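Local atomic coordinates of ribosome inactivating type 1 protein (PDB entry 3MVG), a protein that belongs to the type 1 ribosome-inactivating proteins, single-chain plant proteins of a mixed alpha-helical and beta-sheet fold. Residues N200-S205 with L246-R251; A163-I168 with C242-L247. All coordinates share one frame; numbering follows the deposited sequence.

In the fold
Both contacts fasten the last modelled part of the chain, which runs without regular structure after helix 235-240, onto the junction of helices 146-164 and 166-173 and onto the start of helix 201-210. Contact 2 (163-168 with 242-247) lies deeper, about 10 Å from the centre of the chain to its own centre against 14 Å for contact 1, and rests on backbone hydrogen bonds. In contact 1 (200-205 with 246-251) side chains of helix 201-210 bond to the backbone instead. Both are mainly buried, contact 1 except at its Q202 and L248 margin. The contacts share L246 and L247, and W201 joins them by packing on R164, F165 and L244.

Contact 1. Residues N200-S205 with L246-R251; sequences NWQTLS and LLLRWR
W201 and S205, one turn apart on helix 201-210, face L248 and the backbone leading to it. L248 buries the most surface: its CB sits over one face of the W201 six-membered ring as a CH-pi contact, 3.8 Å from the ring centroid, and L248 lies roughly perpendicular to the W201 side chain. The chi1 of -178° turns L248 CG away from its own backbone N and out past the ring rim; CD1 touches W201 CZ3, while CD2 lies 3.7 Å from NE2 of Q202, whose extended chain borders the exposed side. The indole is also held by its N-H: W201 NE1 donates to L246 O at 2.9 Å, the oxygen lying slightly out of the ring plane and the donor standing above the carbonyl plane. S205 OG links the helix to 246-251. It accepts from L248 N at 3.0 Å (N-H...O angle 155°) and donates to W201 O at 2.9 Å, while S205 N reaches that same carbonyl from the opposite face of its plane. The buried hydroxyl is thus gripped by two bonds, and it also lies over the indole face that carries L248 CB. R164 makes a cation-pi contact with W201, and Q209 bonds to L248 O and W250 N. The start of helix 201-210, with Q209, thus packs against the irregular segment after helix 235-240 in this ribosome-inactivating protein.

Contact 2. Residues A163-I168 with C242-L247; sequences ARFRAI and CGLALL
F165 and L244 form a single beta bridge where helix 146-164 gives way to helix 166-173. Two backbone bonds flank it: A245 N donates to R164 O at 2.8 Å, and R166 N to G243 O at 2.8 Å, the straighter of the two (162°). G243 O also receives a CA-H...O contact from F165 CA. Around these bonds, apolar side chains pack tightly on each other and on carbonyl oxygens. F165 has CG anti to its carbonyl carbon (chi1 -67°), which brings ring atom CE1 to 3.8 Å from L244 CD1, while C242 O lies at the ring edge near CD1. A245 CB fits against A163 O, 3.5 Å away, and L246 CG and CD1 rest on the same carbonyl. G243 has positive phi, and its CA passes 4.1 Å from A167 N. A167, partly exposed, still sets CB 3.2 Å from C242 O. Looser and water-bridged is the side of R166, itself buried: NE lies 3.6 Å from A245 CB, and a water in the guanidinium plane accepts from NH2 and donates to A245 O. Q21 takes a further bond from NH2, and N174 of the second subunit packs on this arginine. An isolated beta bridge thus pairs an interhelical break with the irregular segment after helix 235-240.

Contact 1. Residues N200-S205 with L246-R251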
loop_
_atom_site.group_PDB
_atom_site.type_symbol
_atom_site.label_atom_id
_atom_site.label_comp_id
_atom_site.label_asym_id
_atom_site.label_seq_id
_atom_site.Cartn_x
_atom_site.Cartn_y
_atom_site.Cartn_z
ATOM N N ASN A 200 -5.449 -17.094 5.728
ATOM C CA ASN A 200 -4.303 -17.333 6.595
ATOM C C ASN A 200 -4.087 -16.307 7.698
ATOM O O ASN A 200 -3.026 -16.290 8.327
ATOM C CB ASN A 200 -3.039 -17.502 5.752
ATOM C CG ASN A 200 -2.917 -18.898 5.195
ATOM O OD1 ASN A 200 -2.505 -19.822 5.907
ATOM N ND2 ASN A 200 -3.316 -19.078 3.943
ATOM N N TRP A 201 -5.095 -15.480 7.961
ATOM C CA TRP A 201 -4.946 -14.436 8.968
ATOM C C TRP A 201 -4.648 -14.976 10.360
ATOM O O TRP A 201 -3.726 -14.501 11.017
ATOM C CB TRP A 201 -6.167 -13.530 8.998
ATOM C CG TRP A 201 -6.034 -12.406 9.983
ATOM C CD1 TRP A 201 -5.087 -11.410 9.984
ATOM C CD2 TRP A 201 -6.865 -12.173 11.122
ATOM N NE1 TRP A 201 -5.298 -10.567 11.049
ATOM C CE2 TRP A 201 -6.381 -11.014 11.761
ATOM C CE3 TRP A 201 -7.987 -12.823 11.650
ATOM C CZ2 TRP A 201 -6.985 -10.488 12.899
ATOM C CZ3 TRP A 201 -8.581 -12.307 12.778
ATOM C CH2 TRP A 201 -8.083 -11.145 13.396
ATOM N N GLN A 202 -5.418 -15.964 10.808
ATOM C CA GLN A 202 -5.165 -16.556 12.119
ATOM C C GLN A 202 -3.777 -17.207 12.178
ATOM O O GLN A 202 -3.022 -16.990 13.130
ATOM C CB GLN A 202 -6.261 -17.551 12.530
ATOM C CG GLN A 202 -5.868 -18.350 13.773
ATOM C CD GLN A 202 -7.004 -19.103 14.430
ATOM O OE1 GLN A 202 -6.773 -19.890 15.350
ATOM N NE2 GLN A 202 -8.228 -18.848 13.997
ATOM N N THR A 203 -3.431 -17.966 11.139
ATOM C CA THR A 203 -2.149 -18.652 11.089
ATOM C C THR A 203 -0.990 -17.661 11.169
ATOM O O THR A 203 -0.061 -17.847 11.963
ATOM C CB THR A 203 -2.046 -19.533 9.832
ATOM O OG1 THR A 203 -3.028 -20.572 9.916
ATOM C CG2 THR A 203 -0.667 -20.162 9.704
ATOM N N LEU A 204 -1.048 -16.602 10.364
ATOM C CA LEU A 204 -0.013 -15.584 10.386
ATOM C C LEU A 204 0.033 -14.884 11.745
ATOM O O LEU A 204 1.120 -14.628 12.281
ATOM C CB LEU A 204 -0.222 -14.570 9.253
ATOM C CG LEU A 204 0.070 -15.075 7.829
ATOM C CD1 LEU A 204 -0.561 -14.163 6.784
ATOM C CD2 LEU A 204 1.572 -15.235 7.567
ATOM N N SER A 205 -1.141 -14.582 12.300
ATOM C CA SER A 205 -1.236 -13.901 13.593
ATOM C C SER A 205 -0.543 -14.719 14.675
ATOM O O SER A 205 0.228 -14.182 15.475
ATOM C CB SER A 205 -2.697 -13.688 13.993
ATOM O OG SER A 205 -3.327 -12.678 13.197
ATOM N N LEU A 246 -3.125 -6.244 11.919
ATOM C CA LEU A 246 -3.800 -6.540 13.182
ATOM C C LEU A 246 -3.557 -8.004 13.470
ATOM O O LEU A 246 -3.559 -8.816 12.540
ATOM C CB LEU A 246 -5.316 -6.326 13.081
ATOM C CG LEU A 246 -5.839 -4.933 12.743
ATOM C CD1 LEU A 246 -7.327 -4.990 12.468
ATOM C CD2 LEU A 246 -5.531 -3.966 13.872
ATOM N N LEU A 247 -3.373 -8.341 14.743
ATOM C CA LEU A 247 -3.133 -9.729 15.134
ATOM C C LEU A 247 -4.286 -10.288 15.937
ATOM O O LEU A 247 -4.682 -9.711 16.955
ATOM C CB LEU A 247 -1.862 -9.856 15.976
ATOM C CG LEU A 247 -0.560 -9.327 15.398
ATOM C CD1 LEU A 247 0.499 -9.367 16.477
ATOM C CD2 LEU A 247 -0.116 -10.098 14.177
ATOM N N LEU A 248 -4.813 -11.430 15.490
ATOM C CA LEU A 248 -5.753 -12.200 16.307
ATOM C C LEU A 248 -5.002 -12.737 17.527
ATOM O O LEU A 248 -4.027 -13.475 17.367
ATOM C CB LEU A 248 -6.339 -13.356 15.495
ATOM C CG LEU A 248 -7.378 -14.210 16.222
ATOM C CD1 LEU A 248 -8.648 -13.405 16.498
ATOM C CD2 LEU A 248 -7.696 -15.430 15.389
ATOM N N ARG A 249 -5.436 -12.368 18.728
ATOM C CA ARG A 249 -4.712 -12.774 19.936
ATOM C C ARG A 249 -4.733 -14.292 20.087
ATOM O O ARG A 249 -5.793 -14.927 20.024
ATOM C CB ARG A 249 -5.277 -12.076 21.172
ATOM C CG ARG A 249 -4.470 -12.323 22.453
ATOM C CD ARG A 249 -5.036 -11.558 23.634
ATOM N NE ARG A 249 -4.942 -10.117 23.404
ATOM C CZ ARG A 249 -4.764 -9.197 24.342
ATOM N NH1 ARG A 249 -4.685 -9.542 25.626
ATOM N NH2 ARG A 249 -4.670 -7.920 23.996
ATOM N N TRP A 250 -3.545 -14.855 20.278
ATOM C CA TRP A 250 -3.372 -16.299 20.414
ATOM C C TRP A 250 -3.565 -16.733 21.871
ATOM O O TRP A 250 -2.940 -16.175 22.767
ATOM C CB TRP A 250 -1.987 -16.702 19.898
ATOM C CG TRP A 250 -1.690 -18.177 19.995
ATOM C CD1 TRP A 250 -2.374 -19.193 19.392
ATOM C CD2 TRP A 250 -0.623 -18.791 20.727
ATOM N NE1 TRP A 250 -1.805 -20.404 19.711
ATOM C CE2 TRP A 250 -0.727 -20.185 20.527
ATOM C CE3 TRP A 250 0.408 -18.297 21.539
ATOM C CZ2 TRP A 250 0.160 -21.097 21.111
ATOM C CZ3 TRP A 250 1.295 -19.206 22.116
ATOM C CH2 TRP A 250 1.162 -20.589 21.901
ATOM N N ARG A 251 -4.442 -17.705 22.108
ATOM C CA ARG A 251 -5.266 -18.320 21.070
ATOM C C ARG A 251 -6.558 -18.888 21.620
ATOM O O ARG A 251 -7.079 -18.415 22.634
#

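Contact 2. Residues A163-I168 with C242-L247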
loop_
_atom_site.group_PDB
_atom_site.type_symbol
_atom_site.label_atom_id
_atom_site.label_comp_id
_atom_site.label_asym_id
_atom_site.label_seq_id
_atom_site.Cartn_x
_atom_site.Cartn_y
_atom_site.Cartn_z
ATOM N N ALA A 163 -8.567 -3.777 6.968
ATOM C CA ALA A 163 -8.041 -3.444 8.298
ATOM C C ALA A 163 -6.966 -4.469 8.705
ATOM O O ALA A 163 -5.934 -4.107 9.254
ATOM C CB ALA A 163 -9.157 -3.419 9.338
ATOM N N ARG A 164 -7.215 -5.751 8.425
ATOM C CA ARG A 164 -6.280 -6.827 8.779
ATOM C C ARG A 164 -5.019 -6.821 7.925
ATOM O O ARG A 164 -3.942 -7.157 8.424
ATOM C CB ARG A 164 -6.959 -8.184 8.642
ATOM C CG ARG A 164 -8.031 -8.467 9.672
ATOM C CD ARG A 164 -8.729 -9.741 9.273
ATOM N NE ARG A 164 -9.713 -10.192 10.248
ATOM C CZ ARG A 164 -10.474 -11.269 10.081
ATOM N NH1 ARG A 164 -10.379 -11.993 8.977
ATOM N NH2 ARG A 164 -11.330 -11.619 11.024
ATOM N N PHE A 165 -5.150 -6.456 6.647
ATOM C CA PHE A 165 -4.037 -6.561 5.694
ATOM C C PHE A 165 -3.878 -5.309 4.857
ATOM O O PHE A 165 -4.710 -5.016 3.975
ATOM C CB PHE A 165 -4.235 -7.729 4.726
ATOM C CG PHE A 165 -4.169 -9.078 5.366
ATOM C CD1 PHE A 165 -2.941 -9.650 5.688
ATOM C CD2 PHE A 165 -5.326 -9.789 5.623
ATOM C CE1 PHE A 165 -2.873 -10.914 6.273
ATOM C CE2 PHE A 165 -5.263 -11.049 6.199
ATOM C CZ PHE A 165 -4.038 -11.611 6.519
ATOM N N ARG A 166 -2.782 -4.596 5.078
ATOM C CA ARG A 166 -2.466 -3.428 4.265
ATOM C C ARG A 166 -2.231 -3.794 2.803
ATOM O O ARG A 166 -2.394 -2.937 1.927
ATOM C CB ARG A 166 -1.280 -2.661 4.850
ATOM C CG ARG A 166 -1.606 -2.059 6.197
ATOM C CD ARG A 166 -0.382 -1.533 6.906
ATOM N NE ARG A 166 -0.691 -1.115 8.268
ATOM C CZ ARG A 166 -1.180 0.076 8.611
ATOM N NH1 ARG A 166 -1.393 1.020 7.693
ATOM N NH2 ARG A 166 -1.458 0.310 9.884
ATOM N N ALA A 167 -1.871 -5.045 2.523
ATOM C CA ALA A 167 -1.723 -5.473 1.129
ATOM C C ALA A 167 -3.058 -5.424 0.397
ATOM O O ALA A 167 -3.101 -5.134 -0.803
ATOM C CB ALA A 167 -1.126 -6.860 1.041
ATOM N N ILE A 168 -4.144 -5.704 1.109
ATOM C CA ILE A 168 -5.480 -5.614 0.509
ATOM C C ILE A 168 -5.916 -4.147 0.397
ATOM O O ILE A 168 -6.443 -3.734 -0.641
ATOM C CB ILE A 168 -6.520 -6.491 1.246
ATOM C CG1 ILE A 168 -5.996 -7.930 1.366
ATOM C CG2 ILE A 168 -7.874 -6.444 0.512
ATOM C CD1 ILE A 168 -6.896 -8.869 2.154
ATOM N N CYS A 242 3.067 -9.069 3.468
ATOM C CA CYS A 242 1.627 -9.303 3.623
ATOM C C CYS A 242 0.886 -8.054 4.077
ATOM O O CYS A 242 -0.333 -7.960 3.937
ATOM C CB CYS A 242 1.363 -10.424 4.626
ATOM S SG CYS A 242 2.134 -12.001 4.248
ATOM N N GLY A 243 1.612 -7.106 4.657
ATOM C CA GLY A 243 0.965 -5.960 5.282
ATOM C C GLY A 243 0.091 -6.367 6.457
ATOM O O GLY A 243 -0.907 -5.720 6.753
ATOM N N LEU A 244 0.465 -7.445 7.149
ATOM C CA LEU A 244 -0.292 -7.884 8.319
ATOM C C LEU A 244 -0.359 -6.728 9.314
ATOM O O LEU A 244 0.678 -6.212 9.731
ATOM C CB LEU A 244 0.354 -9.122 8.938
ATOM C CG LEU A 244 -0.325 -9.701 10.171
ATOM C CD1 LEU A 244 -1.730 -10.186 9.861
ATOM C CD2 LEU A 244 0.534 -10.843 10.709
ATOM N N ALA A 245 -1.576 -6.322 9.685
ATOM C CA ALA A 245 -1.776 -5.027 10.330
ATOM C C ALA A 245 -2.536 -5.087 11.637
ATOM O O ALA A 245 -2.617 -4.090 12.351
ATOM C CB ALA A 245 -2.466 -4.056 9.365
ATOM N N LEU A 246 -3.125 -6.244 11.919
ATOM C CA LEU A 246 -3.800 -6.540 13.182
ATOM C C LEU A 246 -3.557 -8.004 13.470
ATOM O O LEU A 246 -3.559 -8.816 12.540
ATOM C CB LEU A 246 -5.316 -6.326 13.081
ATOM C CG LEU A 246 -5.839 -4.933 12.743
ATOM C CD1 LEU A 246 -7.327 -4.990 12.468
ATOM C CD2 LEU A 246 -5.531 -3.966 13.872
ATOM N N LEU A 247 -3.373 -8.341 14.743
ATOM C CA LEU A 247 -3.133 -9.729 15.134
ATOM C C LEU A 247 -4.286 -10.288 15.937
ATOM O O LEU A 247 -4.682 -9.711 16.955
ATOM C CB LEU A 247 -1.862 -9.856 15.976
ATOM C CG LEU A 247 -0.560 -9.327 15.398
ATOM C CD1 LEU A 247 0.499 -9.367 16.477
ATOM C CD2 LEU A 247 -0.116 -10.098 14.177
HETATM O O HOH W 1 -0.964 -1.909 11.685
#